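Local coordinates for protein putative oxidoreductase (Magnetospirillum magnetotacticum, PDB 3C1A) that is a putative oxidoreductase that probably binds a nicotinamide dinucleotide on its Rossmann fold and transfers hydride to or from a substrate not yet identified, at residues I16-W21 against A41-D46; L37-S42 against V65-V70; A88-G93 against T119-W124; Q129-A134 against T281-L286; G159-G164 against G204-V209. All blocks are in the same frame, centred on the assembly; numbering follows the deposited sequence.

Contact 1 of 5, residues I16-W21 against A41-D46; sequences IGAGRW and ASSNPD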
# COMPACT_ATOMS: atom_id res chain seq x y z
N ILE A 16 0.97 -4.17 16.27
CA ILE A 16 -0.06 -5.12 16.51
C ILE A 16 -0.07 -5.94 15.21
O ILE A 16 -0.40 -5.41 14.15
CB ILE A 16 -1.42 -4.49 16.83
CG1 ILE A 16 -1.32 -3.64 18.12
CG2 ILE A 16 -2.45 -5.60 16.94
CD1 ILE A 16 -2.44 -2.67 18.33
N GLY A 17 0.34 -7.20 15.31
CA GLY A 17 0.52 -8.07 14.15
C GLY A 17 -0.22 -9.36 14.29
O GLY A 17 -0.32 -9.91 15.38
N ALA A 18 -0.78 -9.86 13.19
CA ALA A 18 -1.37 -11.19 13.18
C ALA A 18 -1.22 -11.77 11.78
O ALA A 18 -1.33 -11.05 10.79
CB ALA A 18 -2.85 -11.13 13.57
N GLY A 19 -0.92 -13.07 11.72
CA GLY A 19 -0.84 -13.80 10.46
C GLY A 19 0.44 -13.51 9.70
O GLY A 19 1.52 -13.42 10.29
N ARG A 20 0.30 -13.37 8.38
CA ARG A 20 1.41 -13.05 7.47
C ARG A 20 1.61 -11.54 7.34
O ARG A 20 2.51 -11.09 6.64
CB ARG A 20 1.14 -13.62 6.06
CG ARG A 20 0.03 -12.88 5.26
CD ARG A 20 -0.36 -13.62 3.98
NE ARG A 20 -1.68 -13.23 3.46
CZ ARG A 20 -1.91 -12.28 2.54
NH1 ARG A 20 -0.93 -11.54 2.05
NH2 ARG A 20 -3.16 -12.05 2.13
N TRP A 21 0.75 -10.77 7.99
CA TRP A 21 0.59 -9.35 7.69
C TRP A 21 1.71 -8.46 8.27
O TRP A 21 1.93 -7.33 7.77
CB TRP A 21 -0.82 -8.89 8.11
CG TRP A 21 -1.89 -9.68 7.38
CD1 TRP A 21 -2.51 -10.82 7.82
CD2 TRP A 21 -2.42 -9.42 6.08
NE1 TRP A 21 -3.40 -11.27 6.89
CE2 TRP A 21 -3.36 -10.44 5.80
CE3 TRP A 21 -2.20 -8.42 5.13
CZ2 TRP A 21 -4.08 -10.49 4.61
CZ3 TRP A 21 -2.92 -8.47 3.94
CH2 TRP A 21 -3.85 -9.50 3.69
N ALA A 41 2.32 -6.84 20.18
CA ALA A 41 1.24 -7.79 20.28
C ALA A 41 1.17 -8.63 18.99
O ALA A 41 0.71 -8.16 17.97
CB ALA A 41 -0.06 -7.08 20.53
N SER A 42 1.64 -9.88 19.03
CA SER A 42 1.66 -10.70 17.81
C SER A 42 1.29 -12.16 18.05
O SER A 42 1.80 -12.77 18.98
CB SER A 42 3.04 -10.69 17.16
OG SER A 42 3.01 -11.47 15.97
N SER A 43 0.43 -12.71 17.19
CA SER A 43 0.04 -14.13 17.24
C SER A 43 1.15 -15.03 16.68
O SER A 43 1.18 -16.24 16.92
CB SER A 43 -1.24 -14.36 16.42
OG SER A 43 -1.03 -14.14 15.02
N ASN A 44 2.03 -14.43 15.90
CA ASN A 44 3.02 -15.16 15.16
C ASN A 44 4.30 -15.35 15.99
O ASN A 44 4.97 -14.37 16.30
CB ASN A 44 3.30 -14.38 13.88
CG ASN A 44 4.27 -15.08 12.99
OD1 ASN A 44 5.14 -15.84 13.45
ND2 ASN A 44 4.13 -14.85 11.68
N PRO A 45 4.65 -16.61 16.36
CA PRO A 45 5.80 -16.86 17.26
C PRO A 45 7.16 -16.61 16.59
O PRO A 45 8.16 -16.44 17.29
CB PRO A 45 5.63 -18.33 17.64
CG PRO A 45 4.97 -18.94 16.47
CD PRO A 45 4.03 -17.88 15.93
N ASP A 46 7.19 -16.58 15.26
CA ASP A 46 8.39 -16.16 14.53
C ASP A 46 8.65 -14.65 14.76
O ASP A 46 9.80 -14.24 14.96
CB ASP A 46 8.28 -16.49 13.04
CG ASP A 46 8.04 -17.99 12.77
OD1 ASP A 46 8.47 -18.83 13.61
OD2 ASP A 46 7.44 -18.32 11.72
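The first beta-alpha-beta unit of the Rossmann fold brings Ile16-Gly17, at the end of strand 11-17, beside Ala41-Ser42, at the end of strand 35-42, in parallel register. Gly17 and Gly19 are the first two glycines of a GxGxxG fingerprint, the loop that in this family usually lies against the dinucleotide. Gly17 N donates to Ala41 O at 2.9 Å and almost straight (173°), while the Ser43 N bond back to Gly17 O is weak at 3.4 Å. Ile16 CG1 and Ala41 CB lie on the same face of the sheet, 4.4 Å apart, and both pack on Val64 of helix 62-65.

Beyond the strands the loops are joined through side chains. Ser43 OG sits between its own backbone N and carbonyl carbon (chi1 66°), which turns it to Gly19 N for a weak bond of 3.5 Å. Gly19 has a positive phi (76°), which glycine takes more readily than other residues. Asn44 works with both ends of its amide: ND2 donates to Gly19 O at 3.3 Å, the oxygen lying near the amide plane, and OD1 accepts from Asp46 N at 2.8 Å, making Asn44 the N-cap of helix 45-48. Ser42 OG holds Asn44 N at 3.1 Å in an ST turn. With alanine at this position, Gly19 O would probably lose this donor and Asp46 N its capping oxygen.

Short polar side chains thus take over where the ladder stops, tying the glycine loop to the turn before helix 45-48 by bonds that are individually long or weak.

Contact 2 of 5, residues L37-S42 against V65-V70; sequences LVRLAS and VSAPEV
Arg39 of strand 35-42 reaches across to Glu69 in the loop between helix 62-65 and strand 72-76, and its side chain can be followed outward. From CB, a chi1 of -52° sets CG beside the backbone N, and there CG lies 3.4 Å from Glu69 OE2, with Val70 CG2 on it at 4.0 Å. The chain then runs extended: CD passes Ala67 CB at 3.8 Å, and the same methyl lies over one face of the guanidinium, 3.2 Å from NE. The edge belongs to Glu69. NE donates to its OE2 at 2.8 Å and NH2 to its OE1 at 3.0 Å, a side-on, two-pronged salt bridge with the two planes 29° apart. NH1 turns to a second carboxylate, that of Glu58.

Beside the ion pair, Val38 CG2 touches Val70 CG2 at 3.8 Å, and a water donates to Val38 O. A leucine in place of Arg39 would probably leave the carboxylates of Glu69 and Glu58 without their shared cation and free Glu69 to turn.

Arginine suits this spot because its long aliphatic stem packs like an apolar residue while its flat tip serves two acids, likely favouring their ionised forms.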
# COMPACT_ATOMS: atom_id res chain seq x y z
N LEU A 37 10.81 -0.08 18.92
CA LEU A 37 9.65 -0.95 19.15
C LEU A 37 9.56 -1.20 20.66
O LEU A 37 10.34 -1.96 21.21
CB LEU A 37 9.75 -2.28 18.36
CG LEU A 37 8.56 -3.23 18.40
CD1 LEU A 37 7.41 -2.59 17.67
CD2 LEU A 37 8.92 -4.61 17.82
N VAL A 38 8.61 -0.55 21.31
CA VAL A 38 8.46 -0.63 22.75
C VAL A 38 7.42 -1.65 23.26
O VAL A 38 7.50 -2.09 24.42
CB VAL A 38 8.21 0.77 23.36
CG1 VAL A 38 9.25 1.74 22.91
CG2 VAL A 38 6.79 1.29 23.04
N ARG A 39 6.41 -1.98 22.45
CA ARG A 39 5.54 -3.13 22.73
C ARG A 39 5.25 -3.86 21.44
O ARG A 39 5.27 -3.26 20.36
CB ARG A 39 4.18 -2.75 23.39
CG ARG A 39 4.27 -1.89 24.62
CD ARG A 39 3.12 -2.10 25.62
NE ARG A 39 3.26 -1.19 26.74
CZ ARG A 39 2.71 -1.32 27.95
NH1 ARG A 39 1.89 -2.31 28.22
NH2 ARG A 39 2.92 -0.37 28.86
N LEU A 40 4.95 -5.14 21.57
CA LEU A 40 4.57 -6.02 20.45
C LEU A 40 3.46 -6.94 20.88
O LEU A 40 3.62 -7.68 21.85
CB LEU A 40 5.78 -6.87 20.04
CG LEU A 40 5.57 -7.92 18.96
CD1 LEU A 40 5.19 -7.25 17.63
CD2 LEU A 40 6.84 -8.80 18.85
N ALA A 41 2.32 -6.84 20.18
CA ALA A 41 1.24 -7.79 20.28
C ALA A 41 1.17 -8.63 18.99
O ALA A 41 0.71 -8.16 17.97
CB ALA A 41 -0.06 -7.08 20.53
N SER A 42 1.64 -9.88 19.03
CA SER A 42 1.66 -10.70 17.81
C SER A 42 1.29 -12.16 18.05
O SER A 42 1.80 -12.77 18.98
CB SER A 42 3.04 -10.69 17.16
OG SER A 42 3.01 -11.47 15.97
N VAL A 65 -2.61 -0.29 23.04
CA VAL A 65 -3.24 1.04 22.92
C VAL A 65 -3.48 1.74 24.27
O VAL A 65 -3.67 2.96 24.32
CB VAL A 65 -4.58 1.03 22.08
CG1 VAL A 65 -4.44 0.20 20.75
CG2 VAL A 65 -5.75 0.56 22.88
N SER A 66 -3.48 0.99 25.37
CA SER A 66 -3.60 1.59 26.70
C SER A 66 -2.25 1.97 27.30
O SER A 66 -2.21 2.45 28.42
CB SER A 66 -4.29 0.65 27.68
OG SER A 66 -5.60 0.35 27.23
N ALA A 67 -1.18 1.74 26.55
CA ALA A 67 0.18 1.87 27.05
C ALA A 67 0.54 3.34 27.10
O ALA A 67 0.37 4.02 26.09
CB ALA A 67 1.14 1.11 26.13
N PRO A 68 1.01 3.85 28.27
CA PRO A 68 1.26 5.30 28.33
C PRO A 68 2.43 5.80 27.51
O PRO A 68 2.41 6.93 27.03
CB PRO A 68 1.51 5.55 29.83
CG PRO A 68 1.88 4.27 30.40
CD PRO A 68 1.30 3.18 29.54
N GLU A 69 3.44 4.95 27.36
CA GLU A 69 4.68 5.28 26.65
C GLU A 69 4.61 5.08 25.12
O GLU A 69 5.50 5.51 24.41
CB GLU A 69 5.84 4.48 27.26
CG GLU A 69 6.14 3.03 26.74
CD GLU A 69 5.10 1.96 27.09
OE1 GLU A 69 4.19 2.21 27.92
OE2 GLU A 69 5.20 0.84 26.50
N VAL A 70 3.58 4.42 24.62
CA VAL A 70 3.49 4.19 23.18
C VAL A 70 3.04 5.48 22.54
O VAL A 70 2.01 6.03 22.92
CB VAL A 70 2.49 3.05 22.85
CG1 VAL A 70 2.18 3.01 21.38
CG2 VAL A 70 3.05 1.70 23.32
O HOH W 1 7.39 -0.29 26.63

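Contact 3 of 5, residues A88-G93 against T119-W124; sequences AAIASG and TGVMVW
Ile90, in the last turn of helix 82-91, packs against Thr119, Val121 and Val123, which lead from the end of helix 106-119 into strand 123-126. Apolar packing makes up most of the contact, and the two branches of Ile90 divide the work. Its longer branch crosses Val123 at about a right angle, CD1 standing 4.0 Å from Val123 CG2. The short branch, CG2, lies anti to the backbone N (chi1 of -69° for CG1) and fits between Val121 CB, 4.1 Å away, and Thr119. There it presses on Thr119 OG1 at 3.0 Å, a close carbon-to-oxygen contact and not a hydrogen bond, with Thr119 CG2 further off at 3.7 Å. Val121 CG2 continues the surface, touching Gly93 CA at 3.8 Å. Isoleucine suits its place, since its two branches reach Val123 on one hand and the Thr119-Val121 pair on the other.

The polar atoms find their partners on their own side of the contact. Gly93 closes the helix in a Schellman motif: its N donates to Ile90 O at 2.9 Å, and its positive phi is one that glycine adopts with ease. Val121 CG2 lies against that same carbonyl oxygen. Thr119 OG1 is bonded to Ala115 O, one turn back in its own helix, and also receives a weak bond from Val121 N.

Because helix 82-91 closes its own end, it can meet the run into the edge strand largely through methyl groups, held by shape and exclusion of water.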
# COMPACT_ATOMS: atom_id res chain seq x y z
N ALA A 88 -9.79 2.08 18.13
CA ALA A 88 -9.29 2.02 19.52
C ALA A 88 -8.04 2.83 19.69
O ALA A 88 -7.88 3.53 20.67
CB ALA A 88 -9.01 0.59 19.92
N ALA A 89 -7.13 2.73 18.72
CA ALA A 89 -5.92 3.52 18.74
C ALA A 89 -6.19 5.03 18.68
O ALA A 89 -5.63 5.79 19.47
CB ALA A 89 -4.97 3.08 17.59
N ILE A 90 -7.08 5.44 17.77
CA ILE A 90 -7.49 6.85 17.63
C ILE A 90 -8.10 7.37 18.93
O ILE A 90 -7.76 8.47 19.36
CB ILE A 90 -8.53 7.03 16.47
CG1 ILE A 90 -7.87 6.78 15.10
CG2 ILE A 90 -9.11 8.43 16.48
CD1 ILE A 90 -8.86 6.60 13.93
N ALA A 91 -9.05 6.60 19.47
CA ALA A 91 -9.70 6.91 20.75
C ALA A 91 -8.68 7.15 21.87
O ALA A 91 -8.90 7.95 22.78
CB ALA A 91 -10.67 5.79 21.13
N SER A 92 -7.56 6.42 21.80
CA SER A 92 -6.46 6.57 22.75
C SER A 92 -5.47 7.69 22.44
O SER A 92 -4.52 7.87 23.21
CB SER A 92 -5.68 5.26 22.86
OG SER A 92 -6.36 4.35 23.71
N GLY A 93 -5.65 8.42 21.34
CA GLY A 93 -4.71 9.46 20.98
C GLY A 93 -3.40 9.01 20.35
O GLY A 93 -2.49 9.80 20.23
N THR A 119 -11.03 13.58 16.30
CA THR A 119 -9.95 13.55 17.29
C THR A 119 -8.67 14.26 16.84
O THR A 119 -7.80 14.48 17.64
CB THR A 119 -9.52 12.10 17.65
OG1 THR A 119 -9.10 11.44 16.45
CG2 THR A 119 -10.67 11.29 18.29
N GLY A 120 -8.54 14.56 15.54
CA GLY A 120 -7.28 15.05 14.96
C GLY A 120 -6.09 14.10 14.90
O GLY A 120 -4.99 14.54 14.54
N VAL A 121 -6.28 12.81 15.18
CA VAL A 121 -5.18 11.83 15.22
C VAL A 121 -4.64 11.52 13.81
O VAL A 121 -5.39 11.36 12.87
CB VAL A 121 -5.59 10.51 15.98
CG1 VAL A 121 -4.68 9.39 15.72
CG2 VAL A 121 -5.80 10.74 17.52
N MSE A 122 -3.32 11.47 13.68
CA MSE A 122 -2.70 11.20 12.39
C MSE A 122 -2.86 9.69 12.04
O MSE A 122 -2.52 8.83 12.84
CB MSE A 122 -1.23 11.61 12.45
CG MSE A 122 -0.62 11.59 11.13
SE MSE A 122 1.28 11.89 11.40
CE MSE A 122 1.96 10.17 11.83
N VAL A 123 -3.45 9.39 10.86
CA VAL A 123 -3.61 8.02 10.36
C VAL A 123 -3.07 7.95 8.95
O VAL A 123 -3.53 8.67 8.06
CB VAL A 123 -5.11 7.52 10.43
CG1 VAL A 123 -5.29 6.06 9.85
CG2 VAL A 123 -5.58 7.64 11.86
N TRP A 124 -2.04 7.13 8.75
CA TRP A 124 -1.48 6.89 7.44
C TRP A 124 -1.84 5.48 7.05
O TRP A 124 -1.93 4.60 7.91
CB TRP A 124 0.05 7.01 7.47
CG TRP A 124 0.61 8.40 7.61
CD1 TRP A 124 -0.04 9.52 8.02
CD2 TRP A 124 1.96 8.80 7.36
NE1 TRP A 124 0.81 10.60 8.05
CE2 TRP A 124 2.04 10.20 7.62
CE3 TRP A 124 3.09 8.14 6.92
CZ2 TRP A 124 3.23 10.92 7.47
CZ3 TRP A 124 4.27 8.87 6.78
CH2 TRP A 124 4.32 10.23 7.05

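Contact 4 of 5, residues Q129-A134 against T281-L286; sequences QLFNPA and TRAVRL
Phe131 lays its ring against Ala283 of helix 279-290, and this is the heart of the close-packed part of the contact. Ala283 CB sits over the ring face, 3.7 Å from the centroid and 18° off the normal, a CH-pi contact; Ala283 CA approaches CD1 of the same ring at 3.5 Å. A small residue suits this place, for it lets the aromatic ring come right down onto the helix backbone. A chi1 of -64° sets the Phe131 ring against Ala283, and Trp124 of strand 123-126 also touches it. Just as tight is the stem of Arg282, which runs extended past the backbone of Phe131, CD passing Phe131 O at 3.1 Å. That buried oxygen has no hydrogen-bonding partner in the model, so aliphatic carbons, not a donor, cover it.

The margins are looser. Leu286 CD1, one turn along the helix from Arg282, meets the ring at its edge, 4.1 Å from Phe131 CD1, and Pro133 CG lies 4.2 Å from Arg282 CD. Arg282 is partly exposed, and its guanidinium continues to a salt bridge with Glu136 on helix 133-140. On the far side of its own segment, Asn132 OD1 accepts from Ala134 N at 3.0 Å, the donor lying above the carbonyl plane and not on a lone pair.

Asparagine at the N-cap followed by proline in the first turn is a classic helix start. Here it opens helix 133-140 just after the last Rossmann strand, where a helix from late in the chain packs back, consistent with the Gfo/Idh/MocA two-domain fold.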
# COMPACT_ATOMS: atom_id res chain seq x y z
N GLN A 129 3.84 1.56 -2.54
CA GLN A 129 4.36 2.23 -3.74
C GLN A 129 4.48 3.72 -3.52
O GLN A 129 5.32 4.37 -4.11
CB GLN A 129 3.47 2.00 -4.96
CG GLN A 129 4.20 2.44 -6.27
CD GLN A 129 5.24 1.45 -6.65
OE1 GLN A 129 6.43 1.63 -6.36
NE2 GLN A 129 4.81 0.34 -7.24
N LEU A 130 3.60 4.26 -2.70
CA LEU A 130 3.60 5.69 -2.49
C LEU A 130 4.78 6.16 -1.63
O LEU A 130 4.95 7.34 -1.45
CB LEU A 130 2.28 6.12 -1.87
CG LEU A 130 1.05 5.74 -2.67
CD1 LEU A 130 -0.15 6.34 -1.98
CD2 LEU A 130 1.14 6.25 -4.09
N PHE A 131 5.57 5.21 -1.10
CA PHE A 131 6.79 5.48 -0.35
C PHE A 131 8.02 4.96 -1.10
O PHE A 131 9.09 4.84 -0.52
CB PHE A 131 6.71 4.77 1.03
CG PHE A 131 5.61 5.28 1.91
CD1 PHE A 131 5.78 6.45 2.64
CD2 PHE A 131 4.40 4.62 1.98
CE1 PHE A 131 4.77 6.93 3.48
CE2 PHE A 131 3.39 5.10 2.83
CZ PHE A 131 3.58 6.26 3.55
N ASN A 132 7.85 4.59 -2.37
CA ASN A 132 8.94 4.05 -3.17
C ASN A 132 9.67 5.20 -3.85
O ASN A 132 9.05 5.98 -4.57
CB ASN A 132 8.34 3.09 -4.20
CG ASN A 132 9.39 2.41 -5.05
OD1 ASN A 132 10.57 2.76 -5.02
ND2 ASN A 132 8.95 1.46 -5.86
N PRO A 133 11.01 5.32 -3.66
CA PRO A 133 11.69 6.39 -4.41
C PRO A 133 11.54 6.37 -5.95
O PRO A 133 11.62 7.41 -6.57
CB PRO A 133 13.17 6.20 -4.02
CG PRO A 133 13.08 5.58 -2.65
CD PRO A 133 11.94 4.62 -2.75
N ALA A 134 11.32 5.21 -6.55
CA ALA A 134 11.10 5.13 -7.97
C ALA A 134 9.78 5.82 -8.40
O ALA A 134 9.73 6.45 -9.45
CB ALA A 134 11.13 3.67 -8.42
N THR A 281 11.22 0.85 4.44
CA THR A 281 12.06 1.62 5.31
C THR A 281 11.63 3.09 5.26
O THR A 281 11.46 3.72 6.31
CB THR A 281 13.54 1.45 4.98
OG1 THR A 281 13.90 0.06 5.12
CG2 THR A 281 14.38 2.31 5.88
N ARG A 282 11.38 3.61 4.06
CA ARG A 282 10.88 4.96 3.88
C ARG A 282 9.57 5.23 4.55
O ARG A 282 9.43 6.25 5.20
CB ARG A 282 10.74 5.28 2.40
CG ARG A 282 10.49 6.75 2.09
CD ARG A 282 10.91 7.03 0.66
NE ARG A 282 10.54 8.38 0.28
CZ ARG A 282 11.39 9.40 0.26
NH1 ARG A 282 12.67 9.26 0.60
NH2 ARG A 282 10.94 10.60 -0.10
N ALA A 283 8.61 4.32 4.38
CA ALA A 283 7.28 4.42 5.02
C ALA A 283 7.35 4.57 6.55
O ALA A 283 6.75 5.49 7.12
CB ALA A 283 6.44 3.21 4.65
N VAL A 284 8.04 3.64 7.19
CA VAL A 284 8.22 3.65 8.64
C VAL A 284 9.13 4.82 9.12
O VAL A 284 8.88 5.44 10.15
CB VAL A 284 8.77 2.28 9.12
CG1 VAL A 284 8.97 2.26 10.63
CG2 VAL A 284 7.82 1.16 8.68
N ARG A 285 10.20 5.13 8.39
CA ARG A 285 11.03 6.30 8.75
C ARG A 285 10.23 7.60 8.72
O ARG A 285 10.22 8.34 9.70
CB ARG A 285 12.24 6.40 7.83
CG ARG A 285 13.22 7.52 8.22
CD ARG A 285 14.38 7.66 7.27
NE ARG A 285 13.94 7.77 5.89
CZ ARG A 285 13.56 8.90 5.31
NH1 ARG A 285 13.60 10.04 5.99
NH2 ARG A 285 13.16 8.88 4.05
N LEU A 286 9.56 7.87 7.61
CA LEU A 286 8.71 9.04 7.49
C LEU A 286 7.59 9.08 8.52
O LEU A 286 7.35 10.12 9.16
CB LEU A 286 8.12 9.14 6.10
CG LEU A 286 9.16 9.48 5.02
CD1 LEU A 286 8.43 9.44 3.64
CD2 LEU A 286 9.86 10.81 5.31

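Contact 5 of 5, residues G159-G164 against G204-V209; sequences GPYRPG and GEAGDV
This is a surface contact, built largely on water, between the loop that follows strand 148-158 and the start of strand 204-215 in the C-terminal domain; Tyr161 and Gly204 lie at its centre. Tyr161 supplies the direct packing. Its CE1 stands 4.0 Å from Ala206 CB, and Glu205 O lies at the ring edge, 3.8 Å from CD1. A chi1 of -49° swings the ring back over the loop, so that Gly159 CA sits above the centre of one face. A side chain on Gly159 would run into that ring, and its positive phi also favours glycine; the next peptide bond, to Pro160, is cis, which bends the loop sharply.

Glycine is equally fitting at Gly204. A CB there would point at the loop and collide with Arg162 N, so its absence lets Gly204 CA come within 3.8 Å of Arg162 O and 4.0 Å of Pro163 N.

Two waters bridge the backbones. One donates to Pro160 O and, at 3.0 Å, to Glu205 O, and accepts a weak bond from Arg162 N. The other donates to Arg162 O at 2.8 Å and accepts from Glu205 N at 2.9 Å. Glu205 O also receives a bond from Asn226 ND2, and the Glu205 carboxylate pairs with Arg198 on the neighbouring strand.

The loop and the strand therefore do not pair as a sheet would: water molecules link peptide groups that do not meet directly, the bond from Arg162 N being the weak one among them.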
# COMPACT_ATOMS: atom_id res chain seq x y z
N GLY A 159 0.04 -17.83 -7.03
CA GLY A 159 -0.67 -17.77 -5.77
C GLY A 159 -0.09 -16.71 -4.85
O GLY A 159 0.45 -15.68 -5.32
N PRO A 160 -0.14 -16.96 -3.53
CA PRO A 160 -0.55 -18.20 -2.90
C PRO A 160 -2.04 -18.41 -3.00
O PRO A 160 -2.80 -17.48 -3.28
CB PRO A 160 -0.09 -18.02 -1.44
CG PRO A 160 0.92 -16.89 -1.48
CD PRO A 160 0.28 -15.99 -2.51
N TYR A 161 -2.44 -19.67 -2.90
CA TYR A 161 -3.82 -20.04 -3.04
C TYR A 161 -4.26 -20.47 -1.64
O TYR A 161 -3.67 -21.37 -1.07
CB TYR A 161 -3.97 -21.15 -4.08
CG TYR A 161 -3.25 -20.85 -5.38
CD1 TYR A 161 -3.77 -19.96 -6.31
CD2 TYR A 161 -2.02 -21.47 -5.69
CE1 TYR A 161 -3.10 -19.69 -7.52
CE2 TYR A 161 -1.36 -21.20 -6.89
CZ TYR A 161 -1.91 -20.31 -7.79
OH TYR A 161 -1.24 -20.03 -8.97
N ARG A 162 -5.28 -19.78 -1.12
CA ARG A 162 -5.67 -19.84 0.28
C ARG A 162 -7.18 -19.83 0.36
O ARG A 162 -7.80 -18.83 0.00
CB ARG A 162 -5.17 -18.59 1.00
CG ARG A 162 -3.66 -18.46 1.10
CD ARG A 162 -3.24 -17.03 1.54
NE ARG A 162 -1.86 -17.04 2.06
CZ ARG A 162 -0.89 -16.19 1.70
NH1 ARG A 162 -1.10 -15.20 0.83
NH2 ARG A 162 0.32 -16.35 2.25
N PRO A 163 -7.78 -20.92 0.85
CA PRO A 163 -9.23 -20.92 1.06
C PRO A 163 -9.70 -19.78 1.97
O PRO A 163 -9.22 -19.64 3.07
CB PRO A 163 -9.47 -22.27 1.73
CG PRO A 163 -8.29 -23.10 1.40
CD PRO A 163 -7.15 -22.19 1.24
N GLY A 164 -10.64 -18.97 1.50
CA GLY A 164 -11.20 -17.89 2.33
C GLY A 164 -10.22 -16.76 2.54
O GLY A 164 -10.46 -15.87 3.37
N GLY A 204 -8.37 -22.29 -3.05
CA GLY A 204 -8.29 -20.82 -3.16
C GLY A 204 -8.54 -20.29 -4.57
O GLY A 204 -8.30 -20.99 -5.54
N GLU A 205 -9.01 -19.04 -4.67
CA GLU A 205 -9.26 -18.36 -5.96
C GLU A 205 -7.98 -18.29 -6.80
O GLU A 205 -6.92 -17.88 -6.31
CB GLU A 205 -9.79 -16.93 -5.75
CG GLU A 205 -10.53 -16.33 -6.99
CD GLU A 205 -11.09 -14.91 -6.78
OE1 GLU A 205 -10.35 -14.03 -6.28
OE2 GLU A 205 -12.29 -14.68 -7.13
N ALA A 206 -8.10 -18.68 -8.06
CA ALA A 206 -7.01 -18.68 -9.01
C ALA A 206 -7.57 -17.97 -10.24
O ALA A 206 -8.60 -18.39 -10.79
CB ALA A 206 -6.63 -20.13 -9.37
N GLY A 207 -6.93 -16.88 -10.65
CA GLY A 207 -7.42 -16.14 -11.79
C GLY A 207 -6.66 -14.92 -12.24
O GLY A 207 -5.53 -14.66 -11.82
N ASP A 208 -7.33 -14.21 -13.15
CA ASP A 208 -6.78 -13.15 -13.99
C ASP A 208 -7.87 -12.10 -14.16
O ASP A 208 -8.84 -12.38 -14.83
CB ASP A 208 -6.43 -13.74 -15.36
CG ASP A 208 -5.62 -12.78 -16.26
OD1 ASP A 208 -5.42 -11.59 -15.90
OD2 ASP A 208 -5.21 -13.23 -17.39
N VAL A 209 -7.68 -10.91 -13.56
CA VAL A 209 -8.68 -9.85 -13.63
C VAL A 209 -7.99 -8.57 -14.08
O VAL A 209 -6.81 -8.35 -13.82
CB VAL A 209 -9.42 -9.64 -12.30
CG1 VAL A 209 -8.44 -9.20 -11.21
CG2 VAL A 209 -10.55 -8.62 -12.46
O HOH W 2 -6.07 -17.38 -3.49
O HOH W 3 -9.25 -17.65 -2.15

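From the N terminus, contact 1 closes the first beta-alpha-beta unit. Contact 2 opens inside that loop and closes beyond it, so the two cross on strand 35-42, sharing Ala41 and Ser42. Contact 3 follows in series and closes a loop holding strand 95-99 and helix 106-119, joining helix 82-91 to the run into outermost strand 123-126; Val65 O and Ser92 OG link it to contact 2. Contact 4 spans the longest loop, 146 residues, bringing helix 279-290 back to the chain just after strand 123-126, and meets contact 3 through Trp124. Contact 5 falls wholly within that loop, in the C-terminal domain. Contacts 1 and 5 touch where Arg20 and Arg162 pack together, like charges close.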